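Local coordinates for protein P450 epoxidase (Sorangium cellulosum, PDB 1Q5D) that belongs to the cytochrome P450 family, mostly helical proteins built round an iron protoporphyrin IX, and carries a second ligand beside that group, at residues Thr53-Val58 with Ser332-Gly337; Ala78-Ala83 with Val185-Arg190; Phe143-Asp148 with Leu409-Lys414; Ala160-Pro165 with Asp224-Leu229. One frame throughout, in Å; residues are numbered along the deposited sequence.

Contact 1: Thr53-Val58 with Ser332-Gly337; sequences TRYHDV and SALRDG
The start of helix 55-62, helix B of the P450 fold, meets the end of helix 330-333 and the type I beta turn, Ala-333 to Asp-336, that follows it, Tyr-55 and Asp-336 carrying the main polar link. Tyr-55 N donates to Asp-336 OD2 at 2.9 Å and an angle of 147°, meeting the oxygen on the lone pair turned away from OD1. The same oxygen accepts a hydrogen bond from water 1 at 2.7 Å, and that water in turn accepts from His-56 N, so the carboxylate serves two successive amides. OD1 is held by Thr-338. Ser-332 OG donates to Thr-53 O at 2.8 Å, in the carbonyl plane on a lone pair; chi1 of 178° swings OG away from its own backbone N and toward that carbonyl, and the hydroxyl also bonds Arg-36. To one side of the two bonds the methyl of Ala-333 packs against the helix start, 3.7 Å from Tyr-55 CA and 3.8 Å from Val-58 CG2. The Tyr-55 ring presents its edge to Ala-333 O and its hydroxyl bonds Ala-354 O. Helix 29-38 touches Thr-53 and Ser-332 through Arg-36 and Ile-32, while strand 325-329 lies against Thr-53 and Val-58.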
loop_
_atom_site.group_PDB
_atom_site.type_symbol
_atom_site.label_atom_id
_atom_site.label_comp_id
_atom_site.label_asym_id
_atom_site.label_seq_id
_atom_site.Cartn_x
_atom_site.Cartn_y
_atom_site.Cartn_z
ATOM N N THR A 53 2.351 19.780 1.830
ATOM C CA THR A 53 1.591 19.495 3.039
ATOM C C THR A 53 0.070 19.642 2.951
ATOM O O THR A 53 -0.619 19.209 3.856
ATOM C CB THR A 53 2.051 20.410 4.176
ATOM O OG1 THR A 53 1.929 21.781 3.751
ATOM C CG2 THR A 53 3.548 20.229 4.463
ATOM N N ARG A 54 -0.450 20.285 1.910
ATOM C CA ARG A 54 -1.877 20.609 1.896
ATOM C C ARG A 54 -2.675 19.862 0.819
ATOM O O ARG A 54 -2.180 19.605 -0.273
ATOM C CB ARG A 54 -2.073 22.124 1.775
ATOM C CG ARG A 54 -1.533 22.882 2.991
ATOM C CD ARG A 54 -1.376 24.399 2.791
ATOM N NE ARG A 54 -0.700 25.002 3.938
ATOM C CZ ARG A 54 -0.391 26.290 4.034
ATOM N NH1 ARG A 54 -0.688 27.123 3.037
ATOM N NH2 ARG A 54 0.226 26.739 5.121
ATOM N N TYR A 55 -3.911 19.503 1.147
ATOM C CA TYR A 55 -4.729 18.718 0.220
ATOM C C TYR A 55 -4.712 19.220 -1.225
ATOM O O TYR A 55 -4.392 18.473 -2.150
ATOM C CB TYR A 55 -6.175 18.607 0.711
ATOM C CG TYR A 55 -6.996 17.692 -0.165
ATOM C CD1 TYR A 55 -7.198 16.359 0.193
ATOM C CD2 TYR A 55 -7.561 18.152 -1.365
ATOM C CE1 TYR A 55 -7.954 15.508 -0.607
ATOM C CE2 TYR A 55 -8.317 17.302 -2.177
ATOM C CZ TYR A 55 -8.515 15.987 -1.788
ATOM O OH TYR A 55 -9.254 15.128 -2.583
ATOM N N HIS A 56 -5.044 20.490 -1.438
ATOM C CA HIS A 56 -5.233 20.963 -2.813
ATOM C C HIS A 56 -3.967 20.929 -3.646
ATOM O O HIS A 56 -4.015 20.646 -4.846
ATOM C CB HIS A 56 -5.899 22.338 -2.850
ATOM C CG HIS A 56 -7.379 22.276 -2.622
ATOM N ND1 HIS A 56 -7.970 22.675 -1.441
ATOM C CD2 HIS A 56 -8.381 21.815 -3.409
ATOM C CE1 HIS A 56 -9.276 22.481 -1.519
ATOM N NE2 HIS A 56 -9.550 21.960 -2.701
ATOM N N ASP A 57 -2.831 21.202 -3.010
ATOM C CA ASP A 57 -1.555 21.133 -3.708
ATOM C C ASP A 57 -1.180 19.675 -3.985
ATOM O O ASP A 57 -0.734 19.332 -5.078
ATOM C CB ASP A 57 -0.461 21.832 -2.895
ATOM C CG ASP A 57 -0.848 23.246 -2.502
ATOM O OD1 ASP A 57 -1.186 24.025 -3.414
ATOM O OD2 ASP A 57 -0.872 23.658 -1.322
ATOM N N VAL A 58 -1.355 18.821 -2.984
ATOM C CA VAL A 58 -1.125 17.386 -3.153
ATOM C C VAL A 58 -2.011 16.798 -4.266
ATOM O O VAL A 58 -1.529 16.128 -5.190
ATOM C CB VAL A 58 -1.379 16.647 -1.832
ATOM C CG1 VAL A 58 -1.477 15.160 -2.060
ATOM C CG2 VAL A 58 -0.270 16.960 -0.829
ATOM N N SER A 332 -0.898 14.142 5.977
ATOM C CA SER A 332 -1.137 15.550 6.268
ATOM C C SER A 332 -2.289 16.107 5.431
ATOM O O SER A 332 -3.231 16.699 5.959
ATOM C CB SER A 332 0.114 16.378 5.986
ATOM O OG SER A 332 -0.158 17.765 6.227
ATOM N N ALA A 333 -2.194 15.919 4.127
ATOM C CA ALA A 333 -3.237 16.370 3.217
ATOM C C ALA A 333 -4.595 15.812 3.665
ATOM O O ALA A 333 -5.625 16.467 3.507
ATOM C CB ALA A 333 -2.899 15.923 1.779
ATOM N N LEU A 334 -4.593 14.617 4.252
ATOM C CA LEU A 334 -5.845 13.964 4.606
ATOM C C LEU A 334 -6.364 14.451 5.940
ATOM O O LEU A 334 -7.454 14.059 6.355
ATOM C CB LEU A 334 -5.714 12.429 4.567
ATOM C CG LEU A 334 -5.399 11.887 3.165
ATOM C CD1 LEU A 334 -5.523 10.372 3.071
ATOM C CD2 LEU A 334 -6.266 12.557 2.090
ATOM N N ARG A 335 -5.600 15.325 6.604
ATOM C CA ARG A 335 -6.097 16.013 7.791
ATOM C C ARG A 335 -6.373 17.495 7.525
ATOM O O ARG A 335 -6.501 18.284 8.447
ATOM C CB ARG A 335 -5.128 15.869 8.976
ATOM C CG ARG A 335 -5.067 14.475 9.577
ATOM C CD ARG A 335 -6.324 14.051 10.296
ATOM N NE ARG A 335 -6.133 12.811 11.041
ATOM C CZ ARG A 335 -5.763 12.728 12.307
ATOM N NH1 ARG A 335 -5.551 13.828 13.017
ATOM N NH2 ARG A 335 -5.618 11.539 12.877
ATOM N N ASP A 336 -6.463 17.863 6.255
ATOM C CA ASP A 336 -6.645 19.245 5.869
ATOM C C ASP A 336 -8.085 19.687 6.153
ATOM O O ASP A 336 -9.024 19.173 5.556
ATOM C CB ASP A 336 -6.298 19.388 4.390
ATOM C CG ASP A 336 -6.108 20.823 3.971
ATOM O OD1 ASP A 336 -6.793 21.705 4.519
ATOM O OD2 ASP A 336 -5.312 21.155 3.086
ATOM N N GLY A 337 -8.248 20.635 7.080
ATOM C CA GLY A 337 -9.563 21.077 7.522
ATOM C C GLY A 337 -10.355 21.888 6.516
ATOM O O GLY A 337 -11.557 22.107 6.684
HETATM O O HOH W 1 -5.520 22.330 0.702
#

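Contact 2: Ala78-Ala83 with Val185-Arg190; sequences AEYSSA and VGLVPR
Tyr-80, Gly-186 and Val-185 lose the most surface here, and the tyrosine ring does most of the touching. Its CD1 and CE1 atoms meet the facing loop. Val-185 O is at the ring edge, near its plane, 3.6 Å from Tyr-80 CE1. Leu-187 CB comes obliquely to the same carbon, at 3.5 Å. With CG anti to the backbone N (chi1 -174°) the ring extends from the helix past Gly-186, and its hydroxyl ends on Leu-183 O, while Lys-91 makes a cation-pi contact with the ring.

In P450 terms this is the short helix 77-82 in the region between helices B and C meeting the loop that joins helices F (169-182) and G (195-218), two elements that roof the ligand pocket. Val-188 of this loop touches the bound EPB, and the side chain of Leu-187 comes within about 4 Å of it.

Gly-186 takes a positive phi of 90°, a backbone shape that suits glycine, and Glu-79 closes over it. The glutamate bends at chi2, placing OE1 3.0 Å from Gly-186 CA and OE2 2.8 Å from Gly-186 O. Two oxygens that close suggest that the acid probably holds a proton, though Arg-48 also forms a long, weak ion pair with OE2. Val-185 offers CG1 to Ala-83 CB at 4.2 Å, just where helix 77-82 ends.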
loop_
_atom_site.group_PDB
_atom_site.type_symbol
_atom_site.label_atom_id
_atom_site.label_comp_id
_atom_site.label_asym_id
_atom_site.label_seq_id
_atom_site.Cartn_x
_atom_site.Cartn_y
_atom_site.Cartn_z
ATOM N N ALA A 78 21.031 7.823 -11.562
ATOM C CA ALA A 78 22.165 6.924 -11.747
ATOM C C ALA A 78 22.410 6.116 -10.492
ATOM O O ALA A 78 22.512 4.891 -10.521
ATOM C CB ALA A 78 23.428 7.731 -12.108
ATOM N N GLU A 79 22.512 6.815 -9.378
ATOM C CA GLU A 79 22.671 6.156 -8.103
ATOM C C GLU A 79 21.482 5.182 -7.879
ATOM O O GLU A 79 21.675 4.045 -7.428
ATOM C CB GLU A 79 22.823 7.230 -7.016
ATOM C CG GLU A 79 22.672 6.781 -5.585
ATOM C CD GLU A 79 21.222 6.678 -5.183
ATOM O OE1 GLU A 79 20.773 5.535 -5.011
ATOM O OE2 GLU A 79 20.542 7.724 -5.058
ATOM N N TYR A 80 20.271 5.598 -8.254
ATOM C CA TYR A 80 19.086 4.756 -8.020
ATOM C C TYR A 80 19.022 3.509 -8.898
ATOM O O TYR A 80 18.772 2.414 -8.402
ATOM C CB TYR A 80 17.768 5.542 -8.132
ATOM C CG TYR A 80 16.567 4.695 -7.741
ATOM C CD1 TYR A 80 16.455 4.178 -6.461
ATOM C CD2 TYR A 80 15.571 4.391 -8.657
ATOM C CE1 TYR A 80 15.367 3.388 -6.094
ATOM C CE2 TYR A 80 14.466 3.595 -8.296
ATOM C CZ TYR A 80 14.375 3.105 -7.013
ATOM O OH TYR A 80 13.300 2.307 -6.632
ATOM N N SER A 81 19.226 3.672 -10.200
ATOM C CA SER A 81 19.200 2.528 -11.119
ATOM C C SER A 81 20.285 1.519 -10.783
ATOM O O SER A 81 20.120 0.324 -11.005
ATOM C CB SER A 81 19.349 2.991 -12.572
ATOM O OG SER A 81 18.174 3.634 -13.017
ATOM N N SER A 82 21.398 1.994 -10.243
ATOM C CA SER A 82 22.507 1.102 -9.908
ATOM C C SER A 82 22.276 0.322 -8.609
ATOM O O SER A 82 22.852 -0.750 -8.415
ATOM C CB SER A 82 23.826 1.881 -9.834
ATOM O OG SER A 82 23.835 2.784 -8.733
ATOM N N ALA A 83 21.446 0.866 -7.718
ATOM C CA ALA A 83 21.145 0.194 -6.459
ATOM C C ALA A 83 20.269 -1.031 -6.709
ATOM O O ALA A 83 19.315 -0.961 -7.479
ATOM C CB ALA A 83 20.436 1.146 -5.493
ATOM N N VAL A 185 15.875 1.642 -1.504
ATOM C CA VAL A 185 17.324 1.800 -1.312
ATOM C C VAL A 185 17.848 2.759 -2.354
ATOM O O VAL A 185 17.732 2.518 -3.559
ATOM C CB VAL A 185 18.095 0.453 -1.412
ATOM C CG1 VAL A 185 19.630 0.687 -1.352
ATOM C CG2 VAL A 185 17.676 -0.500 -0.302
ATOM N N GLY A 186 18.390 3.877 -1.884
ATOM C CA GLY A 186 18.912 4.888 -2.777
ATOM C C GLY A 186 17.865 5.912 -3.179
ATOM O O GLY A 186 18.185 6.879 -3.867
ATOM N N LEU A 187 16.619 5.694 -2.758
ATOM C CA LEU A 187 15.510 6.575 -3.121
ATOM C C LEU A 187 15.013 7.302 -1.887
ATOM O O LEU A 187 14.903 8.517 -1.892
ATOM C CB LEU A 187 14.354 5.781 -3.741
ATOM C CG LEU A 187 13.163 6.557 -4.335
ATOM C CD1 LEU A 187 12.413 7.322 -3.271
ATOM C CD2 LEU A 187 13.572 7.495 -5.449
ATOM N N VAL A 188 14.698 6.544 -0.838
ATOM C CA VAL A 188 14.245 7.118 0.429
ATOM C C VAL A 188 15.266 6.851 1.546
ATOM O O VAL A 188 15.938 5.820 1.544
ATOM C CB VAL A 188 12.825 6.603 0.827
ATOM C CG1 VAL A 188 11.819 6.907 -0.260
ATOM C CG2 VAL A 188 12.844 5.123 1.118
ATOM N N PRO A 189 15.357 7.801 2.483
ATOM C CA PRO A 189 16.422 7.928 3.504
ATOM C C PRO A 189 16.944 6.756 4.363
ATOM O O PRO A 189 18.169 6.692 4.590
ATOM C CB PRO A 189 15.853 9.008 4.452
ATOM C CG PRO A 189 15.016 9.824 3.620
ATOM C CD PRO A 189 14.402 8.919 2.568
ATOM N N ARG A 190 16.073 5.903 4.884
ATOM C CA ARG A 190 16.472 4.934 5.912
ATOM C C ARG A 190 15.715 3.621 5.739
ATOM O O ARG A 190 14.718 3.380 6.418
ATOM C CB ARG A 190 16.175 5.460 7.311
ATOM C CG ARG A 190 16.944 6.754 7.732
ATOM C CD ARG A 190 16.786 7.119 9.190
ATOM N NE ARG A 190 17.123 8.527 9.456
ATOM C CZ ARG A 190 16.938 9.134 10.625
ATOM N NH1 ARG A 190 16.463 8.460 11.658
ATOM N NH2 ARG A 190 17.250 10.418 10.772
#

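Contact 3: Phe143-Asp148 with Leu409-Lys414; sequences FDVVRD and LNVILK
Asp-144 OD2 is gripped from opposite faces of its carboxylate plane: Leu-409 N reaches it from one face at 3.0 Å, almost straight at 177°, and Val-146 N from the other at 2.9 Å. Arg-147 N adds a weak bond. One oxygen therefore caps the turn leading into helix 146-150 and ties it to the facing strand. The backbones pair as well. Phe-143 and Val-411 form an antiparallel hydrogen-bonded pair, with Val-411 N to Phe-143 O at 2.8 Å, and Val-145 N donates to Leu-409 O. Asp-144 and Asn-410 make the non-hydrogen-bonded pair between. This is the small antiparallel sheet of the P450 fold, usually called beta 3, in which a strand between helices D and E joins the C-terminal strand 406-412. On the face of Phe-143 and Val-411 the packing is apolar. Leu-413 CD1 sits over one face of the Phe-143 ring in a CH-pi contact, 4.2 Å from its centroid, and Asp-148 CB covers the other. Val-145 lies side by side with Leu-409, CB to CD2 3.9 Å, and turns CG2 to Val-411 CG1. Helix 257-272 packs on the same residues, bringing Val-267 to Val-145, Leu-268 to Leu-409 and Leu-271 to Val-411.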
loop_
_atom_site.group_PDB
_atom_site.type_symbol
_atom_site.label_atom_id
_atom_site.label_comp_id
_atom_site.label_asym_id
_atom_site.label_seq_id
_atom_site.Cartn_x
_atom_site.Cartn_y
_atom_site.Cartn_z
ATOM N N PHE A 143 -3.731 -12.662 21.471
ATOM C CA PHE A 143 -3.881 -12.726 20.023
ATOM C C PHE A 143 -3.278 -11.467 19.402
ATOM O O PHE A 143 -3.655 -10.343 19.745
ATOM C CB PHE A 143 -5.362 -12.855 19.644
ATOM C CG PHE A 143 -5.598 -13.244 18.208
ATOM C CD1 PHE A 143 -5.427 -14.560 17.792
ATOM C CD2 PHE A 143 -6.009 -12.302 17.274
ATOM C CE1 PHE A 143 -5.656 -14.922 16.470
ATOM C CE2 PHE A 143 -6.237 -12.661 15.949
ATOM C CZ PHE A 143 -6.055 -13.964 15.546
ATOM N N ASP A 144 -2.324 -11.669 18.501
ATOM C CA ASP A 144 -1.683 -10.573 17.792
ATOM C C ASP A 144 -2.341 -10.372 16.431
ATOM O O ASP A 144 -2.163 -11.177 15.524
ATOM C CB ASP A 144 -0.199 -10.870 17.609
ATOM C CG ASP A 144 0.559 -9.713 16.999
ATOM O OD1 ASP A 144 1.807 -9.737 17.062
ATOM O OD2 ASP A 144 -0.000 -8.747 16.439
ATOM N N VAL A 145 -3.087 -9.282 16.300
ATOM C CA VAL A 145 -3.837 -8.984 15.077
ATOM C C VAL A 145 -2.930 -8.824 13.861
ATOM O O VAL A 145 -3.348 -9.043 12.713
ATOM C CB VAL A 145 -4.748 -7.767 15.282
ATOM C CG1 VAL A 145 -5.424 -7.342 13.964
ATOM C CG2 VAL A 145 -5.803 -8.100 16.350
ATOM N N VAL A 146 -1.677 -8.466 14.106
ATOM C CA VAL A 146 -0.716 -8.472 13.026
ATOM C C VAL A 146 -0.233 -9.889 12.731
ATOM O O VAL A 146 -0.623 -10.473 11.723
ATOM C CB VAL A 146 0.475 -7.513 13.276
ATOM C CG1 VAL A 146 1.494 -7.633 12.142
ATOM C CG2 VAL A 146 -0.022 -6.077 13.379
ATOM N N ARG A 147 0.604 -10.444 13.610
ATOM C CA ARG A 147 1.289 -11.706 13.314
ATOM C C ARG A 147 0.362 -12.925 13.170
ATOM O O ARG A 147 0.634 -13.819 12.374
ATOM C CB ARG A 147 2.399 -11.989 14.349
ATOM C CG ARG A 147 3.039 -13.383 14.214
ATOM C CD ARG A 147 3.997 -13.799 15.346
ATOM N NE ARG A 147 3.767 -13.080 16.603
ATOM C CZ ARG A 147 2.939 -13.479 17.567
ATOM N NH1 ARG A 147 2.232 -14.599 17.438
ATOM N NH2 ARG A 147 2.812 -12.750 18.667
ATOM N N ASP A 148 -0.725 -12.959 13.934
ATOM C CA ASP A 148 -1.622 -14.108 13.926
ATOM C C ASP A 148 -2.797 -13.964 12.943
ATOM O O ASP A 148 -3.595 -14.895 12.772
ATOM C CB ASP A 148 -2.182 -14.337 15.329
ATOM C CG ASP A 148 -1.102 -14.525 16.365
ATOM O OD1 ASP A 148 -0.099 -15.197 16.064
ATOM O OD2 ASP A 148 -1.184 -14.041 17.516
ATOM N N LEU A 409 -0.135 -5.891 17.459
ATOM C CA LEU A 409 -1.393 -5.340 17.925
ATOM C C LEU A 409 -2.046 -6.420 18.775
ATOM O O LEU A 409 -2.776 -7.280 18.272
ATOM C CB LEU A 409 -2.282 -4.979 16.725
ATOM C CG LEU A 409 -3.653 -4.369 17.026
ATOM C CD1 LEU A 409 -3.532 -3.256 18.042
ATOM C CD2 LEU A 409 -4.341 -3.869 15.739
ATOM N N ASN A 410 -1.745 -6.397 20.065
ATOM C CA ASN A 410 -2.152 -7.471 20.956
ATOM C C ASN A 410 -3.517 -7.207 21.566
ATOM O O ASN A 410 -3.770 -6.134 22.118
ATOM C CB ASN A 410 -1.100 -7.702 22.042
ATOM C CG ASN A 410 0.075 -8.529 21.543
ATOM O OD1 ASN A 410 1.186 -8.020 21.391
ATOM N ND2 ASN A 410 -0.170 -9.807 21.271
ATOM N N VAL A 411 -4.400 -8.191 21.448
ATOM C CA VAL A 411 -5.763 -8.044 21.924
ATOM C C VAL A 411 -6.178 -9.245 22.757
ATOM O O VAL A 411 -5.516 -10.291 22.745
ATOM C CB VAL A 411 -6.770 -7.898 20.754
ATOM C CG1 VAL A 411 -6.415 -6.714 19.873
ATOM C CG2 VAL A 411 -6.841 -9.188 19.929
ATOM N N ILE A 412 -7.276 -9.071 23.482
ATOM C CA ILE A 412 -7.948 -10.164 24.154
ATOM C C ILE A 412 -9.296 -10.321 23.478
ATOM O O ILE A 412 -10.132 -9.416 23.528
ATOM C CB ILE A 412 -8.141 -9.844 25.645
ATOM C CG1 ILE A 412 -6.790 -9.571 26.312
ATOM C CG2 ILE A 412 -8.886 -10.984 26.338
ATOM C CD1 ILE A 412 -6.848 -8.527 27.412
ATOM N N LEU A 413 -9.499 -11.460 22.830
ATOM C CA LEU A 413 -10.691 -11.647 22.010
ATOM C C LEU A 413 -11.972 -11.728 22.839
ATOM O O LEU A 413 -12.929 -11.004 22.577
ATOM C CB LEU A 413 -10.535 -12.860 21.092
ATOM C CG LEU A 413 -9.446 -12.706 20.023
ATOM C CD1 LEU A 413 -9.137 -14.041 19.376
ATOM C CD2 LEU A 413 -9.842 -11.663 18.976
ATOM N N LYS A 414 -11.988 -12.598 23.844
ATOM C CA LYS A 414 -13.150 -12.700 24.730
ATOM C C LYS A 414 -12.761 -12.419 26.179
ATOM O O LYS A 414 -12.454 -13.340 26.934
ATOM C CB LYS A 414 -13.822 -14.076 24.613
ATOM C CG LYS A 414 -13.302 -14.960 23.483
ATOM C CD LYS A 414 -13.990 -16.321 23.475
ATOM C CE LYS A 414 -15.356 -16.259 22.772
ATOM N NZ LYS A 414 -16.248 -17.382 23.212
#

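Contact 4: Ala160-Pro165 with Asp224-Leu229; sequences ALLKVP and DVLTML
Leu-161 and Leu-162 pack on Val-225 and Leu-226 in the tight part of this contact, and Lys-163 and Asp-224 form its wetter flank. Leu-162 CD1 rests against Leu-226 CG at 4.0 Å, while Leu-226 CD1 lies 3.7 Å from the carbonyl oxygen of Leu-162. The rotamer of Leu-162 is unusual, chi2 nearly eclipsed at 19°, which may mean strain or an uncertain fit. Alongside, Leu-161 CD1 meets Val-225 CG2 at 3.7 Å; the side chain of Leu-161 also comes within about 5 Å of the haem.

At the other flank the chain leaves helix 154-161 through a Schellman motif, Lys-163 taking a positive phi. Its exposed side chain runs past the carboxylate of Asp-224, and a bend at chi4 brings NZ onto OD1 in a salt bridge of 3.1 Å, on the lone pair away from OD2. OD2 serves the helix: as the N-cap of helix 225-234, Asp-224 accepts there from Thr-227 N at 2.9 Å and from Thr-227 OG1 on the opposite face of the carboxylate, and Arg-216 makes a salt bridge to it. Two ordered waters bridge the segments. Water 3 lies 2.7 Å from Leu-161 O and accepts from Val-225 N, and water 2 accepts from Leu-226 N, so these waters meet the first two amides of the helix.

The contact joins helix 154-161, the later part of helix E, to the start of helix H (225-234). Helix 195-218 borders it through Leu-213 and Arg-216, the latter also bonding Leu-162 O, and helix 241-255 closes on Leu-162 and Leu-226 through Ile-252 and Val-248.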
loop_
_atom_site.group_PDB
_atom_site.type_symbol
_atom_site.label_atom_id
_atom_site.label_comp_id
_atom_site.label_asym_id
_atom_site.label_seq_id
_atom_site.Cartn_x
_atom_site.Cartn_y
_atom_site.Cartn_z
ATOM N N ALA A 160 -4.394 -16.466 -4.591
ATOM C CA ALA A 160 -5.652 -16.987 -5.117
ATOM C C ALA A 160 -5.946 -16.356 -6.478
ATOM O O ALA A 160 -6.340 -17.046 -7.421
ATOM C CB ALA A 160 -6.789 -16.723 -4.131
ATOM N N LEU A 161 -5.737 -15.040 -6.594
ATOM C CA LEU A 161 -5.966 -14.347 -7.860
ATOM C C LEU A 161 -5.004 -14.849 -8.947
ATOM O O LEU A 161 -5.345 -14.888 -10.143
ATOM C CB LEU A 161 -5.814 -12.836 -7.659
ATOM C CG LEU A 161 -5.840 -11.918 -8.886
ATOM C CD1 LEU A 161 -7.267 -11.748 -9.420
ATOM C CD2 LEU A 161 -5.221 -10.563 -8.558
ATOM N N LEU A 162 -3.803 -15.226 -8.515
ATOM C CA LEU A 162 -2.757 -15.709 -9.407
ATOM C C LEU A 162 -2.795 -17.237 -9.568
ATOM O O LEU A 162 -2.023 -17.797 -10.343
ATOM C CB LEU A 162 -1.383 -15.317 -8.853
ATOM C CG LEU A 162 -0.652 -14.058 -9.336
ATOM C CD1 LEU A 162 -1.517 -13.006 -10.028
ATOM C CD2 LEU A 162 0.193 -13.455 -8.193
ATOM N N LYS A 163 -3.679 -17.889 -8.816
ATOM C CA LYS A 163 -3.798 -19.341 -8.789
ATOM C C LYS A 163 -2.468 -19.995 -8.421
ATOM O O LYS A 163 -1.981 -20.904 -9.100
ATOM C CB LYS A 163 -4.390 -19.867 -10.105
ATOM C CG LYS A 163 -5.793 -19.297 -10.372
ATOM C CD LYS A 163 -6.593 -20.163 -11.339
ATOM C CE LYS A 163 -8.033 -19.658 -11.480
ATOM N NZ LYS A 163 -8.099 -18.258 -11.986
ATOM N N VAL A 164 -1.883 -19.505 -7.331
ATOM C CA VAL A 164 -0.669 -20.074 -6.762
ATOM C C VAL A 164 -1.071 -20.828 -5.500
ATOM O O VAL A 164 -1.883 -20.345 -4.732
ATOM C CB VAL A 164 0.357 -18.957 -6.427
ATOM C CG1 VAL A 164 1.571 -19.508 -5.694
ATOM C CG2 VAL A 164 0.781 -18.237 -7.674
ATOM N N PRO A 165 -0.531 -22.025 -5.304
ATOM C CA PRO A 165 -0.849 -22.850 -4.122
ATOM C C PRO A 165 -0.516 -22.161 -2.797
ATOM O O PRO A 165 0.481 -21.435 -2.724
ATOM C CB PRO A 165 0.055 -24.078 -4.298
ATOM C CG PRO A 165 0.368 -24.115 -5.763
ATOM C CD PRO A 165 0.420 -22.687 -6.220
ATOM N N ASP A 224 -8.547 -16.288 -16.314
ATOM C CA ASP A 224 -7.371 -16.311 -15.457
ATOM C C ASP A 224 -6.487 -15.126 -15.785
ATOM O O ASP A 224 -6.175 -14.883 -16.947
ATOM C CB ASP A 224 -6.620 -17.630 -15.660
ATOM C CG ASP A 224 -5.375 -17.728 -14.806
ATOM O OD1 ASP A 224 -5.511 -17.763 -13.569
ATOM O OD2 ASP A 224 -4.229 -17.775 -15.283
ATOM N N VAL A 225 -6.098 -14.367 -14.765
ATOM C CA VAL A 225 -5.380 -13.115 -14.986
ATOM C C VAL A 225 -4.031 -13.360 -15.629
ATOM O O VAL A 225 -3.686 -12.745 -16.655
ATOM C CB VAL A 225 -5.143 -12.332 -13.660
ATOM C CG1 VAL A 225 -4.241 -11.123 -13.911
ATOM C CG2 VAL A 225 -6.448 -11.905 -13.058
ATOM N N LEU A 226 -3.262 -14.259 -15.025
ATOM C CA LEU A 226 -1.935 -14.600 -15.561
ATOM C C LEU A 226 -2.003 -15.145 -16.985
ATOM O O LEU A 226 -1.251 -14.711 -17.861
ATOM C CB LEU A 226 -1.207 -15.584 -14.648
ATOM C CG LEU A 226 -0.573 -15.011 -13.379
ATOM C CD1 LEU A 226 0.294 -16.079 -12.708
ATOM C CD2 LEU A 226 0.266 -13.739 -13.671
ATOM N N THR A 227 -2.900 -16.094 -17.228
ATOM C CA THR A 227 -3.065 -16.600 -18.592
ATOM C C THR A 227 -3.340 -15.447 -19.549
ATOM O O THR A 227 -2.771 -15.371 -20.642
ATOM C CB THR A 227 -4.220 -17.615 -18.659
ATOM O OG1 THR A 227 -3.853 -18.796 -17.948
ATOM C CG2 THR A 227 -4.442 -18.115 -20.096
ATOM N N MET A 228 -4.230 -14.548 -19.135
ATOM C CA MET A 228 -4.569 -13.388 -19.959
ATOM C C MET A 228 -3.328 -12.553 -20.269
ATOM O O MET A 228 -3.094 -12.173 -21.426
ATOM C CB MET A 228 -5.644 -12.531 -19.268
ATOM C CG MET A 228 -6.088 -11.326 -20.091
ATOM S SD MET A 228 -4.997 -9.901 -19.845
ATOM C CE MET A 228 -5.316 -9.580 -18.069
ATOM N N LEU A 229 -2.526 -12.280 -19.244
ATOM C CA LEU A 229 -1.302 -11.508 -19.430
ATOM C C LEU A 229 -0.343 -12.256 -20.358
ATOM O O LEU A 229 0.239 -11.675 -21.278
ATOM C CB LEU A 229 -0.628 -11.202 -18.075
ATOM C CG LEU A 229 -1.416 -10.260 -17.158
ATOM C CD1 LEU A 229 -0.813 -10.216 -15.732
ATOM C CD2 LEU A 229 -1.505 -8.856 -17.766
HETATM O O HOH W 2 -4.046 -16.079 -12.573
HETATM O O HOH W 3 -7.197 -15.140 -12.032
#

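Overall arrangement
From the N terminus, the chain enters contact 1 at 53-58, contact 2 at 78-83, contact 3 at 143-148 and contact 4 at 160-165. Contact 2 closes first, at 185-190, then contact 4 at 224-229, contact 1 at 332-337 and last contact 3 at 409-414. Contacts 2 and 4 each nest within the loop of contact 1, and contact 4 also within that of contact 3; contact 2 crosses 3 and 4, and contact 1 crosses 3. None touches another. Contact 1 joins helix 55-62 to the turn after helix 330-333, contact 2 the two elements over the pocket, contact 3 the C-terminal strand to 143-148, contact 4 helices 154-161 and 225-234.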